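PDB 6JWS: 7,8-dihydro-6-hydroxymethylpterin pyrophosphokinase-dihydropteroate synthase from Plasmodium falciparum, which probably catalyses two successive steps of folate biosynthesis, pyrophosphorylation of 6-hydroxymethyl-7,8-dihydropterin by ATP and condensation of the resulting diphosphate with 4-aminobenzoate to 7,8-dihydropteroate. Local coordinates for residues S52-T57 with P568-L573. The protein carries 1 engineered substitution. Residues are numbered along the deposited sequence; the frame is centred on the assembly and turned at random.
Sequences SYLYET and PRYRIL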
ATOM      1  N   SER B  52     -15.493  15.105 -23.574  1.00 13.45           N
ATOM      2  CA  SER B  52     -14.330  14.435 -23.027  1.00 12.36           C
ATOM      3  C   SER B  52     -14.281  14.770 -21.539  1.00 12.11           C
ATOM      4  O   SER B  52     -15.106  15.549 -21.073  1.00 11.31           O
ATOM      5  CB  SER B  52     -13.092  14.948 -23.722  1.00 12.49           C
ATOM      6  OG  SER B  52     -12.809  16.293 -23.318  1.00 12.22           O
ATOM      7  N   TYR B  53     -13.306  14.203 -20.808  1.00 11.29           N
ATOM      8  CA  TYR B  53     -12.946  14.764 -19.522  1.00 11.27           C
ATOM      9  C   TYR B  53     -12.465  16.203 -19.703  1.00 12.20           C
ATOM     10  O   TYR B  53     -12.128  16.654 -20.791  1.00 12.33           O
ATOM     11  CB  TYR B  53     -11.940  13.874 -18.777  1.00 10.44           C
ATOM     12  CG  TYR B  53     -12.569  12.596 -18.281  1.00 10.28           C
ATOM     13  CD1 TYR B  53     -13.360  12.589 -17.134  1.00  9.97           C
ATOM     14  CD2 TYR B  53     -12.446  11.410 -19.003  1.00  9.90           C
ATOM     15  CE1 TYR B  53     -13.990  11.426 -16.713  1.00  9.76           C
ATOM     16  CE2 TYR B  53     -13.078  10.244 -18.602  1.00  9.66           C
ATOM     17  CZ  TYR B  53     -13.853  10.253 -17.446  1.00 10.28           C
ATOM     18  OH  TYR B  53     -14.527   9.118 -17.057  1.00 10.03           O
ATOM     19  N   LEU B  54     -12.398  16.909 -18.587  1.00 14.07           N
ATOM     20  CA  LEU B  54     -11.671  18.152 -18.466  1.00 15.81           C
ATOM     21  C   LEU B  54     -10.211  17.796 -18.203  1.00 15.66           C
ATOM     22  O   LEU B  54      -9.943  16.803 -17.531  1.00 14.44           O
ATOM     23  CB  LEU B  54     -12.259  18.844 -17.239  1.00 17.02           C
ATOM     24  CG  LEU B  54     -12.650  20.290 -17.452  1.00 21.84           C
ATOM     25  CD1 LEU B  54     -13.627  20.744 -16.369  1.00 23.22           C
ATOM     26  CD2 LEU B  54     -11.387  21.149 -17.440  1.00 25.35           C
ATOM     27  N   TYR B  55      -9.278  18.619 -18.710  1.00 16.36           N
ATOM     28  CA  TYR B  55      -7.858  18.339 -18.538  1.00 16.49           C
ATOM     29  C   TYR B  55      -7.081  19.606 -18.217  1.00 17.63           C
ATOM     30  O   TYR B  55      -7.323  20.654 -18.800  1.00 17.56           O
ATOM     31  CB  TYR B  55      -7.266  17.690 -19.785  1.00 14.78           C
ATOM     32  CG  TYR B  55      -7.749  16.287 -20.037  1.00 14.95           C
ATOM     33  CD1 TYR B  55      -7.122  15.195 -19.446  1.00 14.56           C
ATOM     34  CD2 TYR B  55      -8.854  16.052 -20.844  1.00 13.69           C
ATOM     35  CE1 TYR B  55      -7.567  13.903 -19.685  1.00 13.87           C
ATOM     36  CE2 TYR B  55      -9.297  14.771 -21.101  1.00 13.76           C
ATOM     37  CZ  TYR B  55      -8.655  13.696 -20.513  1.00 14.02           C
ATOM     38  OH  TYR B  55      -9.121  12.432 -20.755  1.00 14.89           O
ATOM     39  N   GLU B  56      -6.131  19.485 -17.292  1.00 19.78           N
ATOM     40  CA  GLU B  56      -5.162  20.542 -17.079  1.00 20.27           C
ATOM     41  C   GLU B  56      -3.891  20.197 -17.849  1.00 23.04           C
ATOM     42  O   GLU B  56      -3.270  19.156 -17.620  1.00 21.89           O
ATOM     43  CB  GLU B  56      -4.868  20.710 -15.602  1.00 20.03           C
ATOM     44  CG  GLU B  56      -3.633  21.553 -15.346  1.00 19.63           C
ATOM     45  CD  GLU B  56      -3.430  21.671 -13.858  1.00 20.58           C
ATOM     46  OE1 GLU B  56      -4.205  22.418 -13.224  1.00 23.99           O
ATOM     47  OE2 GLU B  56      -2.557  20.961 -13.328  1.00 21.94           O
ATOM     48  N   THR B  57      -3.533  21.108 -18.753  1.00 26.19           N
ATOM     49  CA  THR B  57      -2.598  20.854 -19.832  1.00 33.81           C
ATOM     50  C   THR B  57      -1.390  21.786 -19.715  1.00 36.15           C
ATOM     51  O   THR B  57      -1.529  22.985 -19.472  1.00 34.63           O
ATOM     52  CB  THR B  57      -3.347  20.989 -21.163  1.00 36.39           C
ATOM     53  OG1 THR B  57      -3.753  19.669 -21.522  1.00 45.26           O
ATOM     54  CG2 THR B  57      -2.528  21.612 -22.270  1.00 42.52           C
ATOM     55  N   PRO B 568     -22.034  16.228 -19.018  1.00 13.52           N
ATOM     56  CA  PRO B 568     -20.581  16.315 -19.194  1.00 12.71           C
ATOM     57  C   PRO B 568     -19.907  15.082 -18.578  1.00 12.37           C
ATOM     58  O   PRO B 568     -20.227  14.708 -17.451  1.00 11.39           O
ATOM     59  CB  PRO B 568     -20.199  17.577 -18.407  1.00 13.09           C
ATOM     60  CG  PRO B 568     -21.485  18.399 -18.311  1.00 13.48           C
ATOM     61  CD  PRO B 568     -22.617  17.393 -18.322  1.00 13.50           C
ATOM     62  N   ARG B 569     -18.977  14.473 -19.335  1.00 11.49           N
ATOM     63  CA  ARG B 569     -18.269  13.253 -18.967  1.00 11.39           C
ATOM     64  C   ARG B 569     -17.599  13.362 -17.594  1.00 11.16           C
ATOM     65  O   ARG B 569     -17.612  12.395 -16.830  1.00 11.52           O
ATOM     66  CB  ARG B 569     -17.229  12.875 -20.033  1.00 10.85           C
ATOM     67  CG  ARG B 569     -16.605  11.496 -19.835  1.00 10.43           C
ATOM     68  CD  ARG B 569     -15.604  11.138 -20.928  1.00 10.26           C
ATOM     69  NE  ARG B 569     -16.290  11.050 -22.204  1.00  9.80           N
ATOM     70  CZ  ARG B 569     -16.679   9.909 -22.757  1.00  9.57           C
ATOM     71  NH1 ARG B 569     -16.379   8.751 -22.182  1.00  8.70           N
ATOM     72  NH2 ARG B 569     -17.337   9.947 -23.901  1.00  9.49           N
ATOM     73  N   TYR B 570     -17.011  14.525 -17.292  1.00 10.62           N
ATOM     74  CA  TYR B 570     -16.219  14.727 -16.088  1.00 10.76           C
ATOM     75  C   TYR B 570     -17.120  14.876 -14.854  1.00 11.73           C
ATOM     76  O   TYR B 570     -16.622  15.049 -13.744  1.00 12.32           O
ATOM     77  CB  TYR B 570     -15.298  15.939 -16.274  1.00 11.00           C
ATOM     78  CG  TYR B 570     -16.016  17.198 -16.685  1.00 11.14           C
ATOM     79  CD1 TYR B 570     -16.603  18.010 -15.735  1.00 11.49           C
ATOM     80  CD2 TYR B 570     -16.161  17.545 -18.018  1.00 11.37           C
ATOM     81  CE1 TYR B 570     -17.313  19.144 -16.080  1.00 11.63           C
ATOM     82  CE2 TYR B 570     -16.859  18.684 -18.383  1.00 11.93           C
ATOM     83  CZ  TYR B 570     -17.425  19.488 -17.409  1.00 12.07           C
ATOM     84  OH  TYR B 570     -18.134  20.607 -17.740  1.00 13.25           O
ATOM     85  N   ARG B 571     -18.448  14.771 -15.027  1.00 11.75           N
ATOM     86  CA  ARG B 571     -19.360  14.927 -13.897  1.00 11.73           C
ATOM     87  C   ARG B 571     -20.014  13.595 -13.512  1.00 10.97           C
ATOM     88  O   ARG B 571     -20.930  13.579 -12.695  1.00 10.96           O
ATOM     89  CB  ARG B 571     -20.443  15.976 -14.185  1.00 11.59           C
ATOM     90  CG  ARG B 571     -19.987  17.414 -13.970  1.00 12.45           C
ATOM     91  CD  ARG B 571     -21.127  18.411 -14.128  1.00 12.11           C
ATOM     92  NE  ARG B 571     -20.740  19.770 -13.789  1.00 12.29           N
ATOM     93  CZ  ARG B 571     -20.742  20.287 -12.563  1.00 12.43           C
ATOM     94  NH1 ARG B 571     -21.098  19.530 -11.527  1.00 12.66           N
ATOM     95  NH2 ARG B 571     -20.381  21.548 -12.378  1.00 11.07           N
ATOM     96  N   ILE B 572     -19.535  12.485 -14.071  1.00 10.25           N
ATOM     97  CA  ILE B 572     -20.168  11.188 -13.860  1.00  9.75           C
ATOM     98  C   ILE B 572     -19.198  10.302 -13.088  1.00  9.74           C
ATOM     99  O   ILE B 572     -18.077  10.100 -13.535  1.00  9.48           O
ATOM    100  CB  ILE B 572     -20.520  10.550 -15.220  1.00  9.30           C
ATOM    101  CG1 ILE B 572     -21.482  11.450 -16.006  1.00  9.18           C
ATOM    102  CG2 ILE B 572     -21.063   9.137 -15.045  1.00  8.55           C
ATOM    103  CD1 ILE B 572     -21.636  11.080 -17.457  1.00  8.86           C
ATOM    104  N   LEU B 573     -19.643   9.759 -11.951  1.00 10.25           N
ATOM    105  CA  LEU B 573     -18.805   8.909 -11.123  1.00 10.44           C
ATOM    106  C   LEU B 573     -19.368   7.495 -11.133  1.00 11.15           C
ATOM    107  O   LEU B 573     -20.575   7.321 -11.328  1.00 10.79           O
ATOM    108  CB  LEU B 573     -18.783   9.515  -9.724  1.00 10.93           C
ATOM    109  CG  LEU B 573     -18.272  10.959  -9.699  1.00 11.81           C
ATOM    110  CD1 LEU B 573     -19.390  11.913  -9.335  1.00 12.80           C
ATOM    111  CD2 LEU B 573     -17.139  11.095  -8.704  1.00 12.68           C
TER
HETATM  112  O   HOH W   1     -16.716   9.970 -15.812  1.00  9.42           O
HETATM  113  O   HOH W   2     -15.147   7.972 -19.682  1.00 14.12           O
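Tyr53 and Leu54 pack against Arg569 and Tyr570 in the tight part of this buried contact between the kinase sheet and the pterin-binding barrel. The leucine methyl CD1 sits over the middle of the Tyr570 ring, 4.0 Å from its centroid in a CH-pi contact, while Pro568 CB, from the same segment as Tyr570, lies over the rim of the opposite face. A flat aromatic suits this slot between two aliphatic groups, and its hydroxyl reaches on to Glu35. Ser52 O meets the ring edge, 3.8 Å from Tyr570 CD2.

Tyr53 presents one face to Arg569, whose CD comes within 3.5 Å of Tyr53 CE2, and its CD1 lies against Tyr570 CA and CB. The long arginine suits both tasks here: its methylenes pack on the ring, whereas the bend at chi3 (-64°) turns the guanidinium toward Thr51 O and Asn50 OD1.

Beyond the ring the packing gives way to water. Tyr53 OH donates to one water, 2.7 Å away, which in turn bonds Arg569 O and Ile572 O; a second water links the hydroxyl to Arg569 NH1. No direct hydrogen bond joins the segments.

The junction thus sets the 3-10 turn leading into barrel strand 572-575 against residues 52-54 of the interrupted strand 46-57, with strand 372-377 touching Leu54 and Tyr570 and helix 547-564 packing on Arg569.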